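Local coordinates for protein nicotinate-nucleotide--dimethylbenzimidazole phosphoribosyltransferase (Thermus thermophilus HB8, PDB 1WX1) that probably catalyses transfer of the phosphoribosyl group of nicotinate mononucleotide to 5,6-dimethylbenzimidazole, giving alpha-ribazole 5'-phosphate for cobalamin synthesis, at residues G128-L140 with L219-A232. Numbering follows the deposited sequence.
Sequences GPAMTPEEAERAL and LEVAAEVGGLELVA
Two consecutive backbone N-H groups, those of Ala130 and Met131, bond to the carbonyls of Glu224 and Ala223 in the last turn of helix 218-225, so the loop before helix 133-152 ties off that helix's C-terminal end in this CobT-family, parallel-sheet fold. Met131 N reaches Ala223 O at 3.0 Å, tilted 22° from the carbonyl plane; Ala130 N approaches Glu224 O from well above the carbonyl plane of Glu224, at 3.1 Å. Pro129 adds a CA-H...O contact to that same Glu224 oxygen, while its CB lies over the Glu224 carboxylate, whose OE1 is held by Arg211. Met131 then drops into the break at Gly226-Gly227. A chi1 of 70° sets its CG on the Ala223 backbone, the Met131 and Leu228 side chains pass in opposite directions with SD touching Leu228 CD2 at 3.7 Å, and the turn at chi3 carries the methyl CE onward to Gly227 C at 3.5 Å. Thr132 and Glu135 next form a capping box that starts helix 133-152, and Arg119 pairs with Glu135 OE1. The close approach of segments 133-140 and 228-232, 7.8 Å between axes at 51°, is consistent with the alanines at 136, 139 and 232. Ala136 CB sits among Leu219 CD1, Ala223 CB and Val231 CG1. Farther along, Ala139 packs on Leu228 and Val231, and Ala232 CA makes a bent CA-H...O contact with Ala139 O, 3.3 Å.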
loop_
_atom_site.group_PDB
_atom_site.type_symbol
_atom_site.label_atom_id
_atom_site.label_comp_id
_atom_site.label_asym_id
_atom_site.label_seq_id
_atom_site.Cartn_x
_atom_site.Cartn_y
_atom_site.Cartn_z
ATOM N N GLY A 128 39.865 2.250 6.722
ATOM C CA GLY A 128 40.224 3.658 6.703
ATOM C C GLY A 128 39.059 4.492 6.208
ATOM O O GLY A 128 38.001 3.939 5.911
ATOM N N PRO A 129 39.215 5.821 6.105
ATOM C CA PRO A 129 38.120 6.675 5.631
ATOM C C PRO A 129 37.618 6.247 4.257
ATOM O O PRO A 129 38.407 5.984 3.346
ATOM C CB PRO A 129 38.747 8.069 5.618
ATOM C CG PRO A 129 40.207 7.786 5.405
ATOM C CD PRO A 129 40.446 6.603 6.303
ATOM N N ALA A 130 36.302 6.182 4.115
ATOM C CA ALA A 130 35.695 5.767 2.859
ATOM C C ALA A 130 35.974 6.749 1.729
ATOM O O ALA A 130 36.163 6.346 0.582
ATOM C CB ALA A 130 34.192 5.593 3.046
ATOM N N MET A 131 36.002 8.036 2.058
ATOM C CA MET A 131 36.249 9.081 1.067
ATOM C C MET A 131 36.721 10.326 1.810
ATOM O O MET A 131 36.701 10.354 3.035
ATOM C CB MET A 131 34.950 9.407 0.322
ATOM C CG MET A 131 33.922 10.128 1.197
ATOM S SD MET A 131 32.214 10.057 0.596
ATOM C CE MET A 131 31.669 8.544 1.356
ATOM N N THR A 132 37.132 11.353 1.074
ATOM C CA THR A 132 37.567 12.594 1.710
ATOM C C THR A 132 36.348 13.506 1.871
ATOM O O THR A 132 35.329 13.320 1.199
ATOM C CB THR A 132 38.599 13.359 0.857
ATOM O OG1 THR A 132 37.991 13.753 -0.380
ATOM C CG2 THR A 132 39.820 12.495 0.580
ATOM N N PRO A 133 36.430 14.493 2.776
ATOM C CA PRO A 133 35.299 15.404 2.972
ATOM C C PRO A 133 34.949 16.127 1.669
ATOM O O PRO A 133 33.786 16.404 1.392
ATOM C CB PRO A 133 35.813 16.354 4.052
ATOM C CG PRO A 133 36.686 15.449 4.883
ATOM C CD PRO A 133 37.457 14.694 3.815
ATOM N N GLU A 134 35.971 16.418 0.868
ATOM C CA GLU A 134 35.796 17.102 -0.410
ATOM C C GLU A 134 34.989 16.244 -1.390
ATOM O O GLU A 134 34.138 16.752 -2.132
ATOM C CB GLU A 134 37.172 17.439 -0.994
ATOM C CG GLU A 134 37.163 18.289 -2.252
ATOM C CD GLU A 134 36.936 17.478 -3.514
ATOM O OE1 GLU A 134 37.307 16.283 -3.534
ATOM O OE2 GLU A 134 36.408 18.042 -4.494
ATOM N N GLU A 135 35.255 14.944 -1.394
ATOM C CA GLU A 135 34.535 14.029 -2.274
ATOM C C GLU A 135 33.090 13.892 -1.793
ATOM O O GLU A 135 32.164 13.820 -2.599
ATOM C CB GLU A 135 35.241 12.667 -2.298
ATOM C CG GLU A 135 36.654 12.757 -2.886
ATOM C CD GLU A 135 37.443 11.461 -2.789
ATOM O OE1 GLU A 135 37.345 10.762 -1.759
ATOM O OE2 GLU A 135 38.186 11.154 -3.741
ATOM N N ALA A 136 32.897 13.862 -0.477
ATOM C CA ALA A 136 31.548 13.762 0.073
ATOM C C ALA A 136 30.745 14.996 -0.354
ATOM O O ALA A 136 29.568 14.890 -0.705
ATOM C CB ALA A 136 31.601 13.662 1.601
ATOM N N GLU A 137 31.379 16.169 -0.332
ATOM C CA GLU A 137 30.688 17.394 -0.742
ATOM C C GLU A 137 30.247 17.298 -2.202
ATOM O O GLU A 137 29.128 17.676 -2.547
ATOM C CB GLU A 137 31.586 18.621 -0.558
ATOM C CG GLU A 137 31.012 19.929 -1.126
ATOM C CD GLU A 137 29.756 20.434 -0.408
ATOM O OE1 GLU A 137 29.143 21.403 -0.907
ATOM O OE2 GLU A 137 29.383 19.881 0.651
ATOM N N ARG A 138 31.119 16.790 -3.067
ATOM C CA ARG A 138 30.753 16.665 -4.472
ATOM C C ARG A 138 29.591 15.694 -4.653
ATOM O O ARG A 138 28.710 15.922 -5.487
ATOM C CB ARG A 138 31.957 16.223 -5.312
ATOM C CG ARG A 138 32.921 17.367 -5.629
ATOM C CD ARG A 138 33.988 16.932 -6.624
ATOM N NE ARG A 138 35.062 16.205 -5.959
ATOM C CZ ARG A 138 35.785 15.246 -6.531
ATOM N NH1 ARG A 138 35.547 14.886 -7.788
ATOM N NH2 ARG A 138 36.753 14.654 -5.846
ATOM N N ALA A 139 29.581 14.618 -3.873
ATOM C CA ALA A 139 28.497 13.638 -3.959
ATOM C C ALA A 139 27.181 14.272 -3.496
ATOM O O ALA A 139 26.127 14.058 -4.104
ATOM C CB ALA A 139 28.819 12.410 -3.100
ATOM N N LEU A 140 27.251 15.043 -2.412
ATOM C CA LEU A 140 26.075 15.718 -1.872
ATOM C C LEU A 140 25.475 16.657 -2.915
ATOM O O LEU A 140 24.264 16.662 -3.133
ATOM C CB LEU A 140 26.455 16.527 -0.633
ATOM C CG LEU A 140 25.316 17.252 0.085
ATOM C CD1 LEU A 140 24.623 16.290 1.024
ATOM C CD2 LEU A 140 25.878 18.427 0.877
ATOM N N LEU A 219 29.005 15.861 7.675
ATOM C CA LEU A 219 29.612 15.543 6.388
ATOM C C LEU A 219 30.950 14.840 6.603
ATOM O O LEU A 219 31.310 13.930 5.856
ATOM C CB LEU A 219 29.828 16.815 5.567
ATOM C CG LEU A 219 30.097 16.598 4.074
ATOM C CD1 LEU A 219 28.911 15.872 3.445
ATOM C CD2 LEU A 219 30.323 17.938 3.388
ATOM N N GLU A 220 31.685 15.267 7.625
ATOM C CA GLU A 220 32.974 14.656 7.926
ATOM C C GLU A 220 32.768 13.224 8.397
ATOM O O GLU A 220 33.555 12.337 8.079
ATOM C CB GLU A 220 33.711 15.456 8.998
ATOM C CG GLU A 220 34.124 16.841 8.542
ATOM C CD GLU A 220 34.883 17.602 9.610
ATOM O OE1 GLU A 220 34.310 17.844 10.695
ATOM O OE2 GLU A 220 36.054 17.958 9.362
ATOM N N VAL A 221 31.706 13.005 9.162
ATOM C CA VAL A 221 31.388 11.678 9.661
ATOM C C VAL A 221 31.030 10.754 8.493
ATOM O O VAL A 221 31.541 9.638 8.391
ATOM C CB VAL A 221 30.200 11.732 10.656
ATOM C CG1 VAL A 221 29.696 10.328 10.951
ATOM C CG2 VAL A 221 30.640 12.417 11.951
ATOM N N ALA A 222 30.157 11.228 7.610
ATOM C CA ALA A 222 29.735 10.443 6.450
ATOM C C ALA A 222 30.918 10.078 5.555
ATOM O O ALA A 222 31.005 8.962 5.043
ATOM C CB ALA A 222 28.699 11.219 5.650
ATOM N N ALA A 223 31.823 11.028 5.361
ATOM C CA ALA A 223 32.995 10.801 4.531
ATOM C C ALA A 223 33.839 9.680 5.125
ATOM O O ALA A 223 34.357 8.821 4.415
ATOM C CB ALA A 223 33.823 12.087 4.434
ATOM N N GLU A 224 33.966 9.693 6.442
ATOM C CA GLU A 224 34.763 8.698 7.138
ATOM C C GLU A 224 34.203 7.280 7.104
ATOM O O GLU A 224 34.946 6.322 6.895
ATOM C CB GLU A 224 34.947 9.119 8.600
ATOM C CG GLU A 224 35.878 8.220 9.385
ATOM C CD GLU A 224 37.335 8.510 9.103
ATOM O OE1 GLU A 224 38.149 7.565 9.145
ATOM O OE2 GLU A 224 37.667 9.687 8.851
ATOM N N VAL A 225 32.895 7.135 7.283
ATOM C CA VAL A 225 32.320 5.800 7.362
ATOM C C VAL A 225 31.206 5.424 6.399
ATOM O O VAL A 225 30.747 4.288 6.427
ATOM C CB VAL A 225 31.758 5.549 8.781
ATOM C CG1 VAL A 225 32.733 6.065 9.835
ATOM C CG2 VAL A 225 30.401 6.242 8.927
ATOM N N GLY A 226 30.763 6.357 5.562
ATOM C CA GLY A 226 29.657 6.058 4.667
ATOM C C GLY A 226 29.969 5.666 3.239
ATOM O O GLY A 226 31.013 5.075 2.952
ATOM N N GLY A 227 29.025 5.984 2.355
ATOM C CA GLY A 227 29.158 5.686 0.940
ATOM C C GLY A 227 28.800 6.919 0.128
ATOM O O GLY A 227 28.069 7.798 0.598
ATOM N N LEU A 228 29.309 6.991 -1.094
ATOM C CA LEU A 228 29.045 8.135 -1.959
ATOM C C LEU A 228 27.571 8.339 -2.290
ATOM O O LEU A 228 27.082 9.467 -2.265
ATOM C CB LEU A 228 29.847 7.996 -3.255
ATOM C CG LEU A 228 31.361 8.125 -3.054
ATOM C CD1 LEU A 228 32.093 7.389 -4.162
ATOM C CD2 LEU A 228 31.752 9.608 -3.022
ATOM N N GLU A 229 26.865 7.255 -2.610
ATOM C CA GLU A 229 25.456 7.363 -2.960
ATOM C C GLU A 229 24.620 7.702 -1.726
ATOM O O GLU A 229 23.546 8.283 -1.844
ATOM C CB GLU A 229 24.952 6.064 -3.625
ATOM C CG GLU A 229 24.567 4.944 -2.673
ATOM C CD GLU A 229 25.737 4.077 -2.264
ATOM O OE1 GLU A 229 26.845 4.623 -2.072
ATOM O OE2 GLU A 229 25.539 2.850 -2.122
ATOM N N LEU A 230 25.111 7.350 -0.541
ATOM C CA LEU A 230 24.372 7.662 0.683
ATOM C C LEU A 230 24.419 9.174 0.915
ATOM O O LEU A 230 23.434 9.785 1.337
ATOM C CB LEU A 230 24.974 6.920 1.891
ATOM C CG LEU A 230 25.057 5.389 1.793
ATOM C CD1 LEU A 230 25.505 4.814 3.137
ATOM C CD2 LEU A 230 23.700 4.804 1.405
ATOM N N VAL A 231 25.570 9.774 0.634
ATOM C CA VAL A 231 25.740 11.213 0.785
ATOM C C VAL A 231 24.926 11.914 -0.312
ATOM O O VAL A 231 24.318 12.956 -0.074
ATOM C CB VAL A 231 27.225 11.604 0.666
ATOM C CG1 VAL A 231 27.381 13.120 0.716
ATOM C CG2 VAL A 231 28.013 10.949 1.794
ATOM N N ALA A 232 24.923 11.338 -1.513
ATOM C CA ALA A 232 24.158 11.911 -2.617
ATOM C C ALA A 232 22.674 11.875 -2.258
ATOM O O ALA A 232 21.920 12.795 -2.586
ATOM C CB ALA A 232 24.405 11.118 -3.900
#